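Side-chain contacts in protein-arginine-phosphatase (Geobacillus stearothermophilus, PDB 4PIC), which catalyses the specific dephosphorylation of phosphoarginine residues in proteins, probably counteracting the protein arginine kinase McsB: residues A[120-123]-A[124-127]; A[102-105]-A[106-110]; A[66-70]-A[71-75]. One frame throughout, in Å; residues are numbered along the deposited sequence.

Interaction 1: A[120-123]-A[124-127]; sequences GGPI and EVYR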
loop_
_atom_site.group_PDB
_atom_site.type_symbol
_atom_site.label_atom_id
_atom_site.label_comp_id
_atom_site.label_asym_id
_atom_site.label_seq_id
_atom_site.Cartn_x
_atom_site.Cartn_y
_atom_site.Cartn_z
ATOM N N GLY A 120 -0.821 -16.073 1.908
ATOM C CA GLY A 120 -0.778 -17.009 0.798
ATOM C C GLY A 120 -0.473 -18.429 1.246
ATOM O O GLY A 120 0.043 -19.242 0.470
ATOM N N GLY A 121 -0.801 -18.725 2.501
ATOM C CA GLY A 121 -0.448 -19.984 3.131
ATOM C C GLY A 121 -1.458 -21.107 2.982
ATOM O O GLY A 121 -2.213 -21.146 2.004
ATOM N N PRO A 122 -1.469 -22.036 3.949
ATOM C CA PRO A 122 -2.268 -23.260 3.841
ATOM C C PRO A 122 -3.757 -22.956 3.832
ATOM O O PRO A 122 -4.192 -21.918 4.356
ATOM C CB PRO A 122 -1.914 -24.033 5.120
ATOM C CG PRO A 122 -0.657 -23.415 5.626
ATOM C CD PRO A 122 -0.701 -21.990 5.207
ATOM N N ILE A 123 -4.538 -23.864 3.260
ATOM C CA ILE A 123 -5.971 -23.658 3.169
ATOM C C ILE A 123 -6.588 -23.476 4.551
ATOM O O ILE A 123 -7.602 -22.797 4.697
ATOM C CB ILE A 123 -6.655 -24.796 2.381
ATOM C CG1 ILE A 123 -8.074 -24.389 1.977
ATOM C CG2 ILE A 123 -6.660 -26.094 3.185
ATOM C CD1 ILE A 123 -8.756 -25.392 1.060
ATOM N N GLU A 124 -5.967 -24.056 5.570
ATOM C CA GLU A 124 -6.502 -23.964 6.923
ATOM C C GLU A 124 -6.575 -22.527 7.424
ATOM O O GLU A 124 -7.497 -22.167 8.155
ATOM C CB GLU A 124 -5.685 -24.817 7.900
ATOM C CG GLU A 124 -5.875 -26.323 7.739
ATOM C CD GLU A 124 -5.079 -26.905 6.591
ATOM O OE1 GLU A 124 -4.116 -26.251 6.144
ATOM O OE2 GLU A 124 -5.419 -28.020 6.141
ATOM N N VAL A 125 -5.615 -21.702 7.026
ATOM C CA VAL A 125 -5.633 -20.307 7.451
ATOM C C VAL A 125 -6.662 -19.508 6.649
ATOM O O VAL A 125 -7.291 -18.598 7.181
ATOM C CB VAL A 125 -4.243 -19.656 7.382
ATOM C CG1 VAL A 125 -4.260 -18.310 8.095
ATOM C CG2 VAL A 125 -3.219 -20.576 8.030
ATOM N N TYR A 126 -6.838 -19.848 5.376
ATOM C CA TYR A 126 -7.939 -19.274 4.601
ATOM C C TYR A 126 -9.280 -19.611 5.227
ATOM O O TYR A 126 -10.187 -18.772 5.273
ATOM C CB TYR A 126 -7.914 -19.779 3.162
ATOM C CG TYR A 126 -6.922 -19.029 2.295
ATOM C CD1 TYR A 126 -5.578 -19.391 2.265
ATOM C CD2 TYR A 126 -7.333 -17.967 1.494
ATOM C CE1 TYR A 126 -4.673 -18.701 1.475
ATOM C CE2 TYR A 126 -6.433 -17.273 0.702
ATOM C CZ TYR A 126 -5.106 -17.651 0.697
ATOM O OH TYR A 126 -4.189 -16.977 -0.085
ATOM N N ARG A 127 -9.415 -20.839 5.716
ATOM C CA ARG A 127 -10.664 -21.256 6.338
ATOM C C ARG A 127 -10.880 -20.488 7.636
ATOM O O ARG A 127 -11.987 -20.063 7.928
ATOM C CB ARG A 127 -10.674 -22.771 6.581
ATOM C CG ARG A 127 -12.053 -23.343 6.847
ATOM C CD ARG A 127 -12.029 -24.868 6.906
ATOM N NE ARG A 127 -11.770 -25.460 5.599
ATOM C CZ ARG A 127 -10.729 -26.237 5.320
ATOM N NH1 ARG A 127 -9.838 -26.519 6.263
ATOM N NH2 ARG A 127 -10.577 -26.734 4.101
HETATM O O HOH W 1 -3.115 -14.480 1.779
#
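I123 O accepts the backbone N-H of R127 at 2.9 Å, an i to i+4 bond in the first turn of helix 123-150. One residue earlier, the N-cap P122 offers its own carbonyl, and V125 N reaches P122 O at 3.0 Å. P122 has no polar side-chain atom, and E124 merely bends back alongside it. With CG beside the backbone N and a bend at chi2 (79°), the glutamate crosses I123 at about a right angle and lays OE1 3.3 Å from P122 CB.

Y126 looks back along the loop. Its ring turns an edge, in plane, to the carbonyls of G121 and P122, with CE1 3.5 Å from G121 O. The phenol oxygen ends beside G120, Y126 OH lying 3.5 Å from G120 CA. A water joins the two ends: it accepts from G120 N at 2.8 Å and sits 3.3 Å from Y126 OH. The tyrosine side chain also touches V53, P118 and C14, and its ring meets that of H49.

On another side of the turn, R127 bends at chi3 (-69°), bringing NH2 3.8 Å from I123 CD1, while the same nitrogen is salt-bridged to E56. I123 itself packs on H49, M52 and V53 of helix 48-56.

The chemistry implies a helix start held by backbone bonds, with the E124 carboxylate lying nearby, where its negative charge would probably favour the positive end of the helix dipole, and with a tyrosine packed beside C14, which probably binds substrate.

Interaction 2: A[102-105]-A[106-110]; sequences FTLK and QFVSG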
loop_
_atom_site.group_PDB
_atom_site.type_symbol
_atom_site.label_atom_id
_atom_site.label_comp_id
_atom_site.label_asym_id
_atom_site.label_seq_id
_atom_site.Cartn_x
_atom_site.Cartn_y
_atom_site.Cartn_z
ATOM N N PHE A 102 -13.573 2.085 8.529
ATOM C CA PHE A 102 -13.448 1.371 9.790
ATOM C C PHE A 102 -12.813 0.041 9.461
ATOM O O PHE A 102 -12.863 -0.381 8.313
ATOM C CB PHE A 102 -14.836 1.045 10.369
ATOM C CG PHE A 102 -15.792 2.210 10.438
ATOM C CD1 PHE A 102 -15.967 2.902 11.623
ATOM C CD2 PHE A 102 -16.543 2.574 9.331
ATOM C CE1 PHE A 102 -16.858 3.963 11.696
ATOM C CE2 PHE A 102 -17.435 3.632 9.397
ATOM C CZ PHE A 102 -17.586 4.327 10.576
ATOM N N THR A 103 -12.265 -0.652 10.453
ATOM C CA THR A 103 -12.035 -2.086 10.261
ATOM C C THR A 103 -13.390 -2.764 10.348
ATOM O O THR A 103 -14.292 -2.283 11.040
ATOM C CB THR A 103 -11.095 -2.714 11.308
ATOM O OG1 THR A 103 -11.676 -2.600 12.617
ATOM C CG2 THR A 103 -9.726 -2.039 11.277
ATOM N N LEU A 104 -13.553 -3.873 9.644
ATOM C CA LEU A 104 -14.797 -4.620 9.729
ATOM C C LEU A 104 -15.129 -4.972 11.185
ATOM O O LEU A 104 -16.266 -4.816 11.621
ATOM C CB LEU A 104 -14.701 -5.876 8.863
ATOM C CG LEU A 104 -15.810 -6.902 8.983
ATOM C CD1 LEU A 104 -17.176 -6.315 8.632
ATOM C CD2 LEU A 104 -15.477 -8.096 8.082
ATOM N N LYS A 105 -14.120 -5.403 11.931
ATOM C CA LYS A 105 -14.291 -5.780 13.330
ATOM C C LYS A 105 -14.780 -4.622 14.195
ATOM O O LYS A 105 -15.718 -4.782 14.981
ATOM C CB LYS A 105 -12.980 -6.338 13.885
ATOM C CG LYS A 105 -13.040 -6.733 15.354
ATOM C CD LYS A 105 -13.949 -7.938 15.552
ATOM C CE LYS A 105 -13.818 -8.513 16.959
ATOM N NZ LYS A 105 -14.611 -9.770 17.138
ATOM N N GLN A 106 -14.152 -3.457 14.054
ATOM C CA GLN A 106 -14.548 -2.311 14.871
ATOM C C GLN A 106 -15.968 -1.871 14.539
ATOM O O GLN A 106 -16.737 -1.509 15.430
ATOM C CB GLN A 106 -13.549 -1.149 14.738
ATOM C CG GLN A 106 -13.786 -0.216 13.559
ATOM C CD GLN A 106 -12.880 1.012 13.581
ATOM O OE1 GLN A 106 -11.860 1.061 12.891
ATOM N NE2 GLN A 106 -13.259 2.012 14.377
ATOM N N PHE A 107 -16.339 -1.948 13.263
ATOM C CA PHE A 107 -17.649 -1.472 12.844
ATOM C C PHE A 107 -18.808 -2.309 13.382
ATOM O O PHE A 107 -19.887 -1.775 13.690
ATOM C CB PHE A 107 -17.735 -1.396 11.322
ATOM C CG PHE A 107 -19.021 -0.812 10.836
ATOM C CD1 PHE A 107 -19.295 0.533 11.021
ATOM C CD2 PHE A 107 -19.963 -1.604 10.204
ATOM C CE1 PHE A 107 -20.481 1.080 10.581
ATOM C CE2 PHE A 107 -21.158 -1.065 9.761
ATOM C CZ PHE A 107 -21.420 0.281 9.953
ATOM N N VAL A 108 -18.606 -3.618 13.496
ATOM C CA VAL A 108 -19.693 -4.471 13.960
ATOM C C VAL A 108 -19.586 -4.872 15.435
ATOM O O VAL A 108 -20.559 -5.355 16.003
ATOM C CB VAL A 108 -19.845 -5.734 13.089
ATOM C CG1 VAL A 108 -20.150 -5.361 11.644
ATOM C CG2 VAL A 108 -18.586 -6.558 13.159
ATOM N N SER A 109 -18.429 -4.675 16.059
ATOM C CA SER A 109 -18.219 -5.188 17.419
ATOM C C SER A 109 -17.820 -4.141 18.458
ATOM O O SER A 109 -17.931 -4.389 19.659
ATOM C CB SER A 109 -17.165 -6.301 17.419
ATOM O OG SER A 109 -15.849 -5.757 17.401
ATOM N N GLY A 110 -17.318 -2.996 18.015
ATOM C CA GLY A 110 -16.881 -1.968 18.948
ATOM C C GLY A 110 -15.510 -2.193 19.569
ATOM O O GLY A 110 -14.985 -1.319 20.266
#
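F107 sets CD1 3.8 Å above the centre of the F102 ring, in the close-packed half of this strand-to-helix turn. The two ring planes are inclined at 47°, an oblique pairing. The amide of Q106 stands almost perpendicular to the F102 ring and holds NE2 at its edge, 4.0 Å from CD1 of F102. L80 lies against both phenylalanines, and K143 makes a cation-pi contact with F107.

Beside the rings, T103 and Q106 bond reciprocally. Q106 N donates to T103 OG1 at 3.0 Å, while T103 N donates to Q106 OE1, also at 3.0 Å. The glutamine can turn back because its CG lies between the backbone N and the carbonyl carbon (chi1 85°). D112 is a second partner of T103 OG1.

Against this dense ring packing, side-chain contact is sparser on the K105 and S109 side, yet one acceptor there is firmly gripped. S109 OG donates to K105 O at 2.6 Å and S109 N to the same oxygen at 2.9 Å, from opposite faces of the carbonyl plane. The lysine methylenes run past the same hydroxyl, K105 CD 3.4 Å from S109 OG.

Such reciprocal bonding is the capping box, here starting helix 104-109 directly after strand 101-103, within the chain an outermost strand of the parallel sheet of this alpha/beta phosphatase fold.

Interaction 3: A[66-70]-A[71-75]; sequences SQLKK and EHIDW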
loop_
_atom_site.group_PDB
_atom_site.type_symbol
_atom_site.label_atom_id
_atom_site.label_comp_id
_atom_site.label_asym_id
_atom_site.label_seq_id
_atom_site.Cartn_x
_atom_site.Cartn_y
_atom_site.Cartn_z
ATOM N N SER A 66 -9.430 -5.377 -8.191
ATOM C CA SER A 66 -9.461 -3.966 -8.558
ATOM C C SER A 66 -8.526 -3.185 -7.651
ATOM O O SER A 66 -8.491 -3.413 -6.444
ATOM C CB SER A 66 -10.868 -3.383 -8.389
ATOM O OG SER A 66 -11.854 -4.183 -9.007
ATOM N N GLN A 67 -7.769 -2.263 -8.238
ATOM C CA GLN A 67 -7.029 -1.284 -7.453
ATOM C C GLN A 67 -7.986 -0.258 -6.855
ATOM O O GLN A 67 -8.809 0.328 -7.566
ATOM C CB GLN A 67 -5.993 -0.582 -8.336
ATOM C CG GLN A 67 -5.348 0.651 -7.714
ATOM C CD GLN A 67 -4.538 0.332 -6.473
ATOM O OE1 GLN A 67 -3.683 -0.557 -6.487
ATOM N NE2 GLN A 67 -4.801 1.069 -5.392
ATOM N N LEU A 68 -7.872 -0.038 -5.550
ATOM C CA LEU A 68 -8.640 0.974 -4.846
ATOM C C LEU A 68 -8.335 2.371 -5.365
ATOM O O LEU A 68 -7.178 2.803 -5.375
ATOM C CB LEU A 68 -8.347 0.908 -3.348
ATOM C CG LEU A 68 -9.026 1.962 -2.484
ATOM C CD1 LEU A 68 -10.540 1.816 -2.567
ATOM C CD2 LEU A 68 -8.560 1.847 -1.038
ATOM N N LYS A 69 -9.382 3.072 -5.781
ATOM C CA LYS A 69 -9.246 4.421 -6.312
ATOM C C LYS A 69 -10.248 5.361 -5.669
ATOM O O LYS A 69 -11.190 4.918 -5.010
ATOM C CB LYS A 69 -9.422 4.410 -7.834
ATOM C CG LYS A 69 -8.333 3.648 -8.571
ATOM C CD LYS A 69 -8.255 4.052 -10.035
ATOM C CE LYS A 69 -6.925 3.646 -10.652
ATOM N NZ LYS A 69 -6.727 2.168 -10.638
ATOM N N LYS A 70 -10.036 6.661 -5.868
ATOM C CA LYS A 70 -10.921 7.708 -5.377
ATOM C C LYS A 70 -12.391 7.394 -5.663
ATOM O O LYS A 70 -13.259 7.600 -4.819
ATOM C CB LYS A 70 -10.512 9.037 -6.026
ATOM C CG LYS A 70 -11.467 10.190 -5.807
ATOM C CD LYS A 70 -11.498 10.608 -4.353
ATOM C CE LYS A 70 -12.283 11.906 -4.185
ATOM N NZ LYS A 70 -12.620 12.172 -2.761
ATOM N N GLU A 71 -12.648 6.860 -6.848
ATOM C CA GLU A 71 -14.001 6.549 -7.275
ATOM C C GLU A 71 -14.683 5.528 -6.360
ATOM O O GLU A 71 -15.882 5.626 -6.108
ATOM C CB GLU A 71 -13.993 6.067 -8.726
ATOM C CG GLU A 71 -13.699 7.170 -9.759
ATOM C CD GLU A 71 -12.330 7.837 -9.589
ATOM O OE1 GLU A 71 -11.319 7.128 -9.375
ATOM O OE2 GLU A 71 -12.269 9.086 -9.663
ATOM N N HIS A 72 -13.924 4.556 -5.858
ATOM C CA HIS A 72 -14.483 3.561 -4.934
ATOM C C HIS A 72 -14.797 4.212 -3.600
ATOM O O HIS A 72 -15.790 3.886 -2.949
ATOM C CB HIS A 72 -13.483 2.439 -4.646
ATOM C CG HIS A 72 -13.141 1.591 -5.823
ATOM N ND1 HIS A 72 -11.907 1.646 -6.436
ATOM C CD2 HIS A 72 -13.840 0.628 -6.468
ATOM C CE1 HIS A 72 -11.870 0.769 -7.424
ATOM N NE2 HIS A 72 -13.030 0.137 -7.462
ATOM N N ILE A 73 -13.913 5.101 -3.169
ATOM C CA ILE A 73 -14.076 5.817 -1.914
ATOM C C ILE A 73 -15.346 6.669 -1.937
ATOM O O ILE A 73 -16.129 6.659 -0.981
ATOM C CB ILE A 73 -12.849 6.705 -1.631
ATOM C CG1 ILE A 73 -11.588 5.846 -1.489
ATOM C CG2 ILE A 73 -13.078 7.577 -0.400
ATOM C CD1 ILE A 73 -11.599 4.923 -0.281
ATOM N N ASP A 74 -15.567 7.372 -3.046
ATOM C CA ASP A 74 -16.747 8.220 -3.193
ATOM C C ASP A 74 -18.037 7.415 -3.339
ATOM O O ASP A 74 -19.103 7.870 -2.930
ATOM C CB ASP A 74 -16.590 9.159 -4.388
ATOM C CG ASP A 74 -15.494 10.177 -4.188
ATOM O OD1 ASP A 74 -15.081 10.385 -3.029
ATOM O OD2 ASP A 74 -15.056 10.773 -5.197
ATOM N N TRP A 75 -17.936 6.231 -3.930
ATOM C CA TRP A 75 -19.088 5.334 -4.074
ATOM C C TRP A 75 -19.557 4.790 -2.723
ATOM O O TRP A 75 -20.760 4.734 -2.440
ATOM C CB TRP A 75 -18.717 4.179 -5.005
ATOM C CG TRP A 75 -19.721 3.067 -5.101
ATOM C CD1 TRP A 75 -20.759 2.969 -5.987
ATOM C CD2 TRP A 75 -19.752 1.864 -4.315
ATOM N NE1 TRP A 75 -21.440 1.791 -5.792
ATOM C CE2 TRP A 75 -20.850 1.099 -4.766
ATOM C CE3 TRP A 75 -18.972 1.369 -3.262
ATOM C CZ2 TRP A 75 -21.179 -0.140 -4.210
ATOM C CZ3 TRP A 75 -19.301 0.138 -2.710
ATOM C CH2 TRP A 75 -20.399 -0.600 -3.181
#
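The imidazole of H72 is engaged mainly along its edge. K69 N donates to H72 ND1 at 3.0 Å, only 6° out of the ring plane, with a fairly straight N-H...N angle of 155°. Next along the same edge, H72 CE1 approaches Q67 O to 3.1 Å. Within the two segments nothing lies squarely over either face; L68 CA and S66 CB come in obliquely, while L6 of strand 3-9 also touches the side chain. Because ND1 is the acceptor, the arrangement is consistent with a proton on NE2.

The bond is returned by the backbone. K69, the N-cap, offers its carbonyl to two amides, H72 N at 2.9 Å and, more distantly, I73 N at 3.3 Å. H72 is thus tied to K69 through both its ring and its main chain, which limits rotation of the imidazole.

L68 closes the buried side, where its CD1 rests 3.7 Å from H72 CB. The leucine side chain crosses that of I73 at about a right angle. It continues inward onto V8, A36 and I90, while F39 of the second subunit packs on L68 and Q67. Q67 NE2 donates to L68 O at 2.9 Å, almost in its own amide plane.

Toward solvent, K70 bends at chi2 (67°) and travels across D74. NZ meets the syn lone pair of D74 OD1 at 3.1 Å in an i to i+4 salt bridge, and K70 CE lies 3.2 Å from D74 OD2. The lysine also forms a salt bridge with E96, its stronger partner, so its charge is probably shared.

Apart from that salt bridge, helix 70-75 begins with one half of a capping box: the side chain at the third helical position, H72, accepts the N-H of the N-cap residue K69.

How the interactions relate
All three contacts are helix beginnings in one low molecular weight phosphatase domain, and their N-caps differ: proline, with no side-chain cap, in interaction 1, a full capping box in interaction 2, a histidine ring in interaction 3. They follow one another along the chain as 3, 2, 1 and do not touch; their centres lie 20 to 28 Å apart, interactions 2 and 3 coming nearest, about 9 Å between atoms. The active site relates them. The Y126 side chain is about 3 Å from that of C14, and that of S66 about 4 Å from that of N12; both probably bind substrate. The L68 and L104 side chains lie about 9 and 10 Å from that of nucleophile C9.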